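Local coordinates for capsular polysaccharide export system protein KpsC (Thermosulfurimonas dismutans, PDB 6MGD), which probably acts as a GT-B-type glycosyltransferase that adds Kdo in beta-(2,7) linkage while the glycolipid anchor of bacterial capsules is built, at residues A[7-12]-A[25-30]; A[109-114]-A[280-285]; A[128-133]-A[250-255]. One frame throughout, in Å; residues are numbered along the deposited sequence.

Contact 1: residues A[7-12]-A[25-30]; sequences YKFSLW and KGNLSS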
loop_
_atom_site.group_PDB
_atom_site.type_symbol
_atom_site.label_atom_id
_atom_site.label_comp_id
_atom_site.label_asym_id
_atom_site.label_seq_id
_atom_site.Cartn_x
_atom_site.Cartn_y
_atom_site.Cartn_z
ATOM N N TYR A 7 -6.522 19.907 2.700
ATOM C CA TYR A 7 -6.181 20.159 4.097
ATOM C C TYR A 7 -4.669 20.080 4.256
ATOM O O TYR A 7 -4.094 18.986 4.239
ATOM C CB TYR A 7 -6.887 19.164 5.018
ATOM C CG TYR A 7 -6.712 19.454 6.491
ATOM C CD1 TYR A 7 -5.834 18.710 7.267
ATOM C CD2 TYR A 7 -7.431 20.472 7.106
ATOM C CE1 TYR A 7 -5.675 18.970 8.611
ATOM C CE2 TYR A 7 -7.279 20.743 8.451
ATOM C CZ TYR A 7 -6.401 19.988 9.200
ATOM O OH TYR A 7 -6.245 20.252 10.543
ATOM N N LYS A 8 -4.031 21.243 4.405
ATOM C CA LYS A 8 -2.605 21.339 4.721
ATOM C C LYS A 8 -1.749 20.632 3.673
ATOM O O LYS A 8 -0.851 19.850 3.993
ATOM C CB LYS A 8 -2.320 20.795 6.123
ATOM C CG LYS A 8 -3.001 21.572 7.238
ATOM C CD LYS A 8 -2.756 20.931 8.594
ATOM C CE LYS A 8 -3.426 21.722 9.709
ATOM N NZ LYS A 8 -3.328 21.018 11.017
ATOM N N PHE A 9 -2.036 20.914 2.406
ATOM C CA PHE A 9 -1.243 20.416 1.292
ATOM C C PHE A 9 -0.200 21.450 0.889
ATOM O O PHE A 9 -0.434 22.660 0.965
ATOM C CB PHE A 9 -2.121 20.092 0.080
ATOM C CG PHE A 9 -2.836 18.770 0.170
ATOM C CD1 PHE A 9 -2.927 18.088 1.374
ATOM C CD2 PHE A 9 -3.407 18.206 -0.961
ATOM C CE1 PHE A 9 -3.583 16.874 1.448
ATOM C CE2 PHE A 9 -4.062 16.993 -0.892
ATOM C CZ PHE A 9 -4.150 16.325 0.314
ATOM N N SER A 10 0.957 20.963 0.454
ATOM C CA SER A 10 1.937 21.850 -0.149
ATOM C C SER A 10 1.483 22.254 -1.551
ATOM O O SER A 10 0.686 21.567 -2.197
ATOM C CB SER A 10 3.312 21.182 -0.208
ATOM O OG SER A 10 3.290 20.025 -1.024
ATOM N N LEU A 11 1.996 23.399 -2.010
ATOM C CA LEU A 11 1.655 23.904 -3.337
ATOM C C LEU A 11 1.901 22.851 -4.411
ATOM O O LEU A 11 1.027 22.577 -5.243
ATOM C CB LEU A 11 2.460 25.172 -3.637
ATOM C CG LEU A 11 2.065 26.458 -2.907
ATOM C CD1 LEU A 11 2.974 27.609 -3.316
ATOM C CD2 LEU A 11 0.615 26.799 -3.191
ATOM N N TRP A 12 3.095 22.253 -4.402
ATOM C CA TRP A 12 3.409 21.185 -5.347
ATOM C C TRP A 12 2.389 20.054 -5.266
ATOM O O TRP A 12 1.925 19.553 -6.297
ATOM C CB TRP A 12 4.820 20.660 -5.084
ATOM C CG TRP A 12 5.180 19.499 -5.938
ATOM C CD1 TRP A 12 5.215 18.189 -5.565
ATOM C CD2 TRP A 12 5.544 19.533 -7.323
ATOM N NE1 TRP A 12 5.587 17.404 -6.627
ATOM C CE2 TRP A 12 5.791 18.205 -7.720
ATOM C CE3 TRP A 12 5.688 20.557 -8.266
ATOM C CZ2 TRP A 12 6.174 17.871 -9.015
ATOM C CZ3 TRP A 12 6.073 20.223 -9.555
ATOM C CH2 TRP A 12 6.310 18.890 -9.917
ATOM N N LYS A 25 -10.531 23.815 -5.006
ATOM C CA LYS A 25 -10.834 25.238 -4.915
ATOM C C LYS A 25 -9.937 26.004 -3.959
ATOM O O LYS A 25 -9.524 27.121 -4.277
ATOM C CB LYS A 25 -12.293 25.431 -4.497
ATOM C CG LYS A 25 -13.281 25.018 -5.563
ATOM C CD LYS A 25 -13.226 25.950 -6.764
ATOM C CE LYS A 25 -12.672 25.247 -7.993
ATOM N NZ LYS A 25 -12.489 26.192 -9.130
ATOM N N GLY A 26 -9.632 25.448 -2.794
ATOM C CA GLY A 26 -8.836 26.172 -1.823
ATOM C C GLY A 26 -8.180 25.227 -0.848
ATOM O O GLY A 26 -8.574 24.065 -0.715
ATOM N N ASN A 27 -7.167 25.744 -0.162
ATOM C CA ASN A 27 -6.378 24.966 0.785
ATOM C C ASN A 27 -6.664 25.473 2.195
ATOM O O ASN A 27 -6.315 26.608 2.537
ATOM C CB ASN A 27 -4.891 25.054 0.451
ATOM C CG ASN A 27 -4.052 24.105 1.279
ATOM O OD1 ASN A 27 -4.145 22.886 1.131
ATOM N ND2 ASN A 27 -3.220 24.657 2.152
ATOM N N LEU A 28 -7.300 24.632 3.005
ATOM C CA LEU A 28 -7.603 24.963 4.391
ATOM C C LEU A 28 -6.421 24.566 5.267
ATOM O O LEU A 28 -5.911 23.446 5.159
ATOM C CB LEU A 28 -8.879 24.251 4.841
ATOM C CG LEU A 28 -10.039 24.327 3.842
ATOM C CD1 LEU A 28 -11.237 23.531 4.338
ATOM C CD2 LEU A 28 -10.428 25.772 3.566
ATOM N N SER A 29 -5.989 25.484 6.131
ATOM C CA SER A 29 -4.740 25.327 6.866
ATOM C C SER A 29 -4.926 25.006 8.342
ATOM O O SER A 29 -3.928 24.898 9.062
ATOM C CB SER A 29 -3.885 26.593 6.724
ATOM O OG SER A 29 -3.426 26.751 5.393
ATOM N N SER A 30 -6.159 24.844 8.814
ATOM C CA SER A 30 -6.383 24.544 10.222
ATOM C C SER A 30 -7.774 23.955 10.399
ATOM O O SER A 30 -8.639 24.086 9.530
ATOM C CB SER A 30 -6.217 25.791 11.098
ATOM O OG SER A 30 -7.138 26.798 10.723
#

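Contact 2: residues A[109-114]-A[280-285]; sequences ILLARK and RNIKLS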
loop_
_atom_site.group_PDB
_atom_site.type_symbol
_atom_site.label_atom_id
_atom_site.label_comp_id
_atom_site.label_asym_id
_atom_site.label_seq_id
_atom_site.Cartn_x
_atom_site.Cartn_y
_atom_site.Cartn_z
ATOM N N ILE A 109 -14.829 -2.845 -0.761
ATOM C CA ILE A 109 -14.856 -3.376 -2.123
ATOM C C ILE A 109 -14.627 -4.882 -2.104
ATOM O O ILE A 109 -15.368 -5.652 -2.728
ATOM C CB ILE A 109 -13.815 -2.660 -3.001
ATOM C CG1 ILE A 109 -14.271 -1.238 -3.332
ATOM C CG2 ILE A 109 -13.554 -3.448 -4.277
ATOM C CD1 ILE A 109 -13.303 -0.488 -4.220
ATOM N N LEU A 110 -13.602 -5.324 -1.373
ATOM C CA LEU A 110 -13.263 -6.741 -1.347
ATOM C C LEU A 110 -14.324 -7.572 -0.635
ATOM O O LEU A 110 -14.510 -8.748 -0.969
ATOM C CB LEU A 110 -11.897 -6.933 -0.687
ATOM C CG LEU A 110 -10.747 -6.190 -1.373
ATOM C CD1 LEU A 110 -9.461 -6.313 -0.573
ATOM C CD2 LEU A 110 -10.550 -6.696 -2.799
ATOM N N LEU A 111 -15.027 -6.990 0.340
ATOM C CA LEU A 111 -16.084 -7.725 1.031
ATOM C C LEU A 111 -17.321 -7.863 0.153
ATOM O O LEU A 111 -17.880 -8.959 0.025
ATOM C CB LEU A 111 -16.430 -7.033 2.352
ATOM C CG LEU A 111 -17.718 -7.455 3.069
ATOM C CD1 LEU A 111 -17.752 -8.953 3.340
ATOM C CD2 LEU A 111 -17.868 -6.679 4.365
ATOM N N ALA A 112 -17.773 -6.760 -0.449
ATOM C CA ALA A 112 -18.897 -6.840 -1.377
ATOM C C ALA A 112 -18.561 -7.716 -2.576
ATOM O O ALA A 112 -19.445 -8.391 -3.117
ATOM C CB ALA A 112 -19.309 -5.440 -1.832
ATOM N N ARG A 113 -17.290 -7.715 -2.992
ATOM C CA ARG A 113 -16.711 -8.605 -3.997
ATOM C C ARG A 113 -17.622 -8.881 -5.190
ATOM O O ARG A 113 -17.632 -9.995 -5.722
ATOM C CB ARG A 113 -16.275 -9.927 -3.346
ATOM C CG ARG A 113 -17.383 -10.731 -2.675
ATOM C CD ARG A 113 -16.826 -11.796 -1.747
ATOM N NE ARG A 113 -15.885 -12.685 -2.422
ATOM C CZ ARG A 113 -15.581 -13.907 -1.998
ATOM N NH1 ARG A 113 -16.152 -14.393 -0.904
ATOM N NH2 ARG A 113 -14.711 -14.649 -2.672
ATOM N N LYS A 114 -18.381 -7.879 -5.627
ATOM C CA LYS A 114 -19.158 -8.007 -6.859
ATOM C C LYS A 114 -18.190 -7.874 -8.028
ATOM O O LYS A 114 -18.007 -6.796 -8.590
ATOM C CB LYS A 114 -20.270 -6.966 -6.921
ATOM C CG LYS A 114 -20.334 -6.041 -5.715
ATOM C CD LYS A 114 -21.754 -5.553 -5.435
ATOM C CE LYS A 114 -22.331 -4.761 -6.600
ATOM N NZ LYS A 114 -23.130 -5.609 -7.531
ATOM N N ARG A 280 -11.544 -9.397 9.355
ATOM C CA ARG A 280 -11.567 -9.979 8.018
ATOM C C ARG A 280 -11.797 -11.481 8.116
ATOM O O ARG A 280 -11.016 -12.192 8.755
ATOM C CB ARG A 280 -10.268 -9.674 7.270
ATOM C CG ARG A 280 -10.046 -8.187 7.038
ATOM C CD ARG A 280 -8.727 -7.907 6.342
ATOM N NE ARG A 280 -8.347 -6.501 6.456
ATOM C CZ ARG A 280 -7.180 -6.004 6.058
ATOM N NH1 ARG A 280 -6.267 -6.799 5.511
ATOM N NH2 ARG A 280 -6.921 -4.711 6.207
ATOM N N ASN A 281 -12.870 -11.956 7.477
ATOM C CA ASN A 281 -13.208 -13.371 7.435
ATOM C C ASN A 281 -13.167 -13.968 6.038
ATOM O O ASN A 281 -13.154 -15.198 5.913
ATOM C CB ASN A 281 -14.614 -13.608 8.012
ATOM C CG ASN A 281 -14.799 -12.983 9.377
ATOM O OD1 ASN A 281 -14.987 -11.772 9.496
ATOM N ND2 ASN A 281 -14.763 -13.808 10.417
ATOM N N ILE A 282 -13.140 -13.144 4.999
ATOM C CA ILE A 282 -13.328 -13.604 3.628
ATOM C C ILE A 282 -12.034 -14.203 3.098
ATOM O O ILE A 282 -10.936 -13.690 3.354
ATOM C CB ILE A 282 -13.814 -12.441 2.744
ATOM C CG1 ILE A 282 -14.966 -11.700 3.432
ATOM C CG2 ILE A 282 -14.247 -12.944 1.376
ATOM C CD1 ILE A 282 -16.167 -12.578 3.747
ATOM N N LYS A 283 -12.161 -15.304 2.361
ATOM C CA LYS A 283 -11.049 -15.924 1.652
ATOM C C LYS A 283 -11.125 -15.512 0.185
ATOM O O LYS A 283 -12.115 -15.805 -0.493
ATOM C CB LYS A 283 -11.091 -17.446 1.795
ATOM C CG LYS A 283 -10.042 -18.188 0.980
ATOM C CD LYS A 283 -8.647 -17.926 1.512
ATOM C CE LYS A 283 -7.589 -18.660 0.704
ATOM N NZ LYS A 283 -7.567 -18.221 -0.720
ATOM N N LEU A 284 -10.091 -14.827 -0.296
ATOM C CA LEU A 284 -10.066 -14.291 -1.648
ATOM C C LEU A 284 -9.033 -15.012 -2.504
ATOM O O LEU A 284 -8.114 -15.664 -1.999
ATOM C CB LEU A 284 -9.760 -12.789 -1.637
ATOM C CG LEU A 284 -10.815 -11.839 -1.067
ATOM C CD1 LEU A 284 -10.306 -10.408 -1.110
ATOM C CD2 LEU A 284 -12.122 -11.965 -1.830
ATOM N N SER A 285 -9.199 -14.887 -3.816
ATOM C CA SER A 285 -8.198 -15.330 -4.772
ATOM C C SER A 285 -7.330 -14.145 -5.181
ATOM O O SER A 285 -7.679 -12.983 -4.964
ATOM C CB SER A 285 -8.855 -15.966 -6.000
ATOM O OG SER A 285 -9.429 -14.981 -6.840
HETATM O O HOH W 1 -14.260 -16.177 1.173
#

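Contact 3: residues A[128-133]-A[250-255]; sequences ELLRRY and ALIAGK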
loop_
_atom_site.group_PDB
_atom_site.type_symbol
_atom_site.label_atom_id
_atom_site.label_comp_id
_atom_site.label_asym_id
_atom_site.label_seq_id
_atom_site.Cartn_x
_atom_site.Cartn_y
_atom_site.Cartn_z
ATOM N N GLU A 128 -0.176 -11.072 -15.106
ATOM C CA GLU A 128 0.797 -11.522 -16.095
ATOM C C GLU A 128 1.680 -10.372 -16.563
ATOM O O GLU A 128 2.890 -10.545 -16.755
ATOM C CB GLU A 128 0.077 -12.170 -17.279
ATOM C CG GLU A 128 0.533 -13.587 -17.576
ATOM C CD GLU A 128 -0.142 -14.174 -18.798
ATOM O OE1 GLU A 128 -1.319 -14.592 -18.692
ATOM O OE2 GLU A 128 0.504 -14.205 -19.867
ATOM N N LEU A 129 1.095 -9.184 -16.742
ATOM C CA LEU A 129 1.874 -8.025 -17.169
ATOM C C LEU A 129 2.942 -7.663 -16.143
ATOM O O LEU A 129 4.088 -7.371 -16.504
ATOM C CB LEU A 129 0.953 -6.830 -17.413
ATOM C CG LEU A 129 0.459 -6.565 -18.834
ATOM C CD1 LEU A 129 -0.439 -5.340 -18.844
ATOM C CD2 LEU A 129 1.633 -6.380 -19.782
ATOM N N LEU A 130 2.581 -7.673 -14.855
ATOM C CA LEU A 130 3.522 -7.269 -13.814
ATOM C C LEU A 130 4.657 -8.274 -13.670
ATOM O O LEU A 130 5.824 -7.886 -13.526
ATOM C CB LEU A 130 2.789 -7.093 -12.484
ATOM C CG LEU A 130 1.803 -5.927 -12.366
ATOM C CD1 LEU A 130 1.140 -5.916 -10.990
ATOM C CD2 LEU A 130 2.501 -4.606 -12.635
ATOM N N ARG A 131 4.337 -9.569 -13.709
ATOM C CA ARG A 131 5.366 -10.591 -13.560
ATOM C C ARG A 131 6.411 -10.509 -14.666
ATOM O O ARG A 131 7.573 -10.874 -14.450
ATOM C CB ARG A 131 4.727 -11.980 -13.546
ATOM C CG ARG A 131 3.858 -12.264 -12.337
ATOM C CD ARG A 131 3.166 -13.611 -12.472
ATOM N NE ARG A 131 2.407 -13.955 -11.275
ATOM C CZ ARG A 131 1.646 -15.037 -11.157
ATOM N NH1 ARG A 131 1.535 -15.885 -12.169
ATOM N NH2 ARG A 131 0.992 -15.269 -10.026
ATOM N N ARG A 132 6.023 -10.029 -15.849
ATOM C CA ARG A 132 6.931 -9.992 -16.988
ATOM C C ARG A 132 7.757 -8.715 -17.062
ATOM O O ARG A 132 8.911 -8.764 -17.504
ATOM C CB ARG A 132 6.153 -10.170 -18.295
ATOM C CG ARG A 132 5.512 -11.534 -18.437
ATOM C CD ARG A 132 5.234 -11.847 -19.891
ATOM N NE ARG A 132 4.589 -13.144 -20.057
ATOM C CZ ARG A 132 4.523 -13.803 -21.209
ATOM N NH1 ARG A 132 5.075 -13.291 -22.302
ATOM N NH2 ARG A 132 3.913 -14.977 -21.268
ATOM N N TYR A 133 7.207 -7.576 -16.656
ATOM C CA TYR A 133 8.004 -6.358 -16.598
ATOM C C TYR A 133 8.743 -6.214 -15.272
ATOM O O TYR A 133 9.319 -5.152 -15.013
ATOM C CB TYR A 133 7.126 -5.144 -16.917
ATOM C CG TYR A 133 6.871 -5.096 -18.407
ATOM C CD1 TYR A 133 5.722 -5.649 -18.958
ATOM C CD2 TYR A 133 7.826 -4.574 -19.270
ATOM C CE1 TYR A 133 5.511 -5.640 -20.325
ATOM C CE2 TYR A 133 7.625 -4.561 -20.633
ATOM C CZ TYR A 133 6.466 -5.092 -21.158
ATOM O OH TYR A 133 6.264 -5.077 -22.520
ATOM N N ALA A 250 5.115 -9.572 -3.849
ATOM C CA ALA A 250 5.475 -10.985 -3.784
ATOM C C ALA A 250 4.278 -11.871 -4.100
ATOM O O ALA A 250 4.427 -12.925 -4.732
ATOM C CB ALA A 250 6.044 -11.319 -2.404
ATOM N N LEU A 251 3.082 -11.465 -3.660
ATOM C CA LEU A 251 1.872 -12.214 -3.987
ATOM C C LEU A 251 1.646 -12.263 -5.490
ATOM O O LEU A 251 1.310 -13.318 -6.040
ATOM C CB LEU A 251 0.664 -11.592 -3.286
ATOM C CG LEU A 251 0.391 -12.044 -1.854
ATOM C CD1 LEU A 251 -0.740 -11.229 -1.253
ATOM C CD2 LEU A 251 0.057 -13.529 -1.832
ATOM N N ILE A 252 1.817 -11.126 -6.170
ATOM C CA ILE A 252 1.693 -11.092 -7.623
ATOM C C ILE A 252 2.734 -12.000 -8.264
ATOM O O ILE A 252 2.455 -12.686 -9.255
ATOM C CB ILE A 252 1.807 -9.641 -8.126
ATOM C CG1 ILE A 252 0.738 -8.774 -7.457
ATOM C CG2 ILE A 252 1.670 -9.584 -9.638
ATOM C CD1 ILE A 252 0.966 -7.285 -7.592
ATOM N N ALA A 253 3.943 -12.035 -7.700
ATOM C CA ALA A 253 4.977 -12.922 -8.217
ATOM C C ALA A 253 4.689 -14.387 -7.911
ATOM O O ALA A 253 5.316 -15.265 -8.513
ATOM C CB ALA A 253 6.342 -12.527 -7.652
ATOM N N GLY A 254 3.765 -14.669 -6.994
ATOM C CA GLY A 254 3.393 -16.027 -6.663
ATOM C C GLY A 254 4.145 -16.640 -5.501
ATOM O O GLY A 254 3.912 -17.814 -5.185
ATOM N N LYS A 255 5.035 -15.891 -4.855
ATOM C CA LYS A 255 5.799 -16.446 -3.747
ATOM C C LYS A 255 4.975 -16.406 -2.459
ATOM O O LYS A 255 4.267 -15.427 -2.204
ATOM C CB LYS A 255 7.105 -15.674 -3.556
ATOM C CG LYS A 255 8.149 -15.948 -4.629
ATOM C CD LYS A 255 8.613 -17.393 -4.568
ATOM C CE LYS A 255 9.624 -17.704 -5.655
ATOM N NZ LYS A 255 10.045 -19.132 -5.615
#

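Contact 1: residues A[7-12]-A[25-30]
Tyr-7 and Leu-28 stand opposite one another on neighbouring parallel strands and send their side chains to the same face of the sheet, where both touch Leu-46 of the third strand and Val-34 of helix 31-41. Here packing is tight. Leu-28 O accepts the backbone N of Lys-8 at 3.0 Å and also meets the CA of Tyr-7 in a CA-H...O contact of 3.5 Å. With CG anti to the backbone N (chi1 -173°), the Tyr-7 ring reaches past Leu-28, and the edge atom CE2 meets Ser-30 O at 3.8 Å. The two strands and helix 11-20 make a beta-alpha-beta unit, and the contact lies where its first strand gives way to the turn before the helix. Asn-27 fastens that exit: its OD1 receives Phe-9 N on a lone pair in the carbonyl plane, at 3.2 Å, and is bonded to Thr-6 OG1. Toward solvent the fit is looser. The extended Lys-8 chain runs alongside Ser-29, with CE 3.3 Å from Ser-29 O, while its CG lies above one face of the Tyr-7 ring. At the tip, Lys-8 NZ donates to Tyr-7 OH at 3.1 Å and salt-bridges Glu-56, whose carboxylate also bonds that hydroxyl.

Contact 2: residues A[109-114]-A[280-285]
The guanidinium of Arg-113 lays one face on two branched side chains, with Ile-282 CG2 and Leu-284 CD2 beneath the same side of the plane. The closer methyl is Ile-282 CG2, 3.3 Å from Arg-113 NH1; Leu-284 CD2 is 3.8 Å from NH2. Lys-283 O approaches the group obliquely, and NH2 makes a salt bridge to Glu-288 of helix 286-296. A water bound to both N and O of Lys-283 adds a weak bond to Arg-113 NH1. The arginine starts from the first non-helical position after helix 105-112, at positive phi, where its backbone N still bonds Ile-109 O. With CG between the backbone N and the carbonyl carbon (chi1 60°) and a bend at chi3 (-55°), the chain slides past Leu-284 in the opposite direction. In what its family suggests is a GT-B fold, the contact joins the end of that helix, which follows strand 88-92 of the mixed sheet, to the loop between strand 272-273 of the parallel sheet and helix 286-296. With a serine at Arg-113, Glu-288 would probably lose this charge partner and the methyls of Ile-282 and Leu-284 their flat lid. Beside the arginine the contact is wholly apolar. Leu-110 and Leu-284 cross at about a right angle, CB to CD1 at 3.8 Å, and Tyr-268 touches both. Leu-111 meets Ile-282 in a similar crossing, its CD1 3.9 Å from Ile-282 CG1.

Contact 3: residues A[128-133]-A[250-255]
Leu-130 and Ile-252 cross obliquely where the C-terminal ends of helices 117-132 and 246-253 come together. The second helix links strands 238-241 and 257-259, parallel neighbours in the six-stranded parallel sheet, so helix 117-132 packs here against the helix of a beta-alpha-beta unit. Leu-130 CD1 touches Ile-252 CD1 at 3.7 Å, and Ile-252 CG2 is 3.9 Å from both CB and CD1 of Leu-130. Ile-252 CG2 is anti to its own backbone N, while CG1, anti to the carbonyl carbon (chi1 -57°), carries CD1 out to the leucine tip. Leu-130 is also enclosed by Ile-77, Leu-79, Leu-294 and Ile-315, which makes this the buried half of the contact.

On the exposed half, Arg-131 reaches across with its chain extended from CG to NE, and Leu-286 touches its side chain. The guanidinium turns an edge, not a face, to Ile-252 O, which lies near its plane; Ala-253 O lies over one face instead. The positive group thus sits at the carbonyl end of helix 246-253, where the helix dipole would probably favour it. That end closes in a Schellman motif, Lys-255 N bonding Ala-250 O and Gly-254 N bonding Leu-251 O, each at 3.0 Å. Gly-254 has a positive phi (93°), and at these backbone angles a beta carbon would collide with the carbonyl oxygen of Ala-253. Ile-252 O is modelled only 2.4 Å from Arg-131 NE, a nearly straight bond of doubtful length, and takes a second, weak one from Arg-131 NH2 at 3.1 Å.

Overall arrangement
Contact 1 comes first along the chain and is complete before the others begin. It lies in the mixed sheet, its centre about 35 Å from that of contact 2 and about 37 Å from that of contact 3, with the centre of the chain between contacts 1 and 3. Contacts 2 and 3 are closer, about 21 Å between centres, and their first segments belong to consecutive helices, 105-112 and 117-132. The residues of contact 3 fall between the two segments of contact 2. Contact 3 brings helix 117-132 to a helix of the parallel sheet; contact 2 brings helix 105-112 to the chain returning from that sheet to strand 298-300 of the mixed sheet, consistent with a GT-B glycosyltransferase.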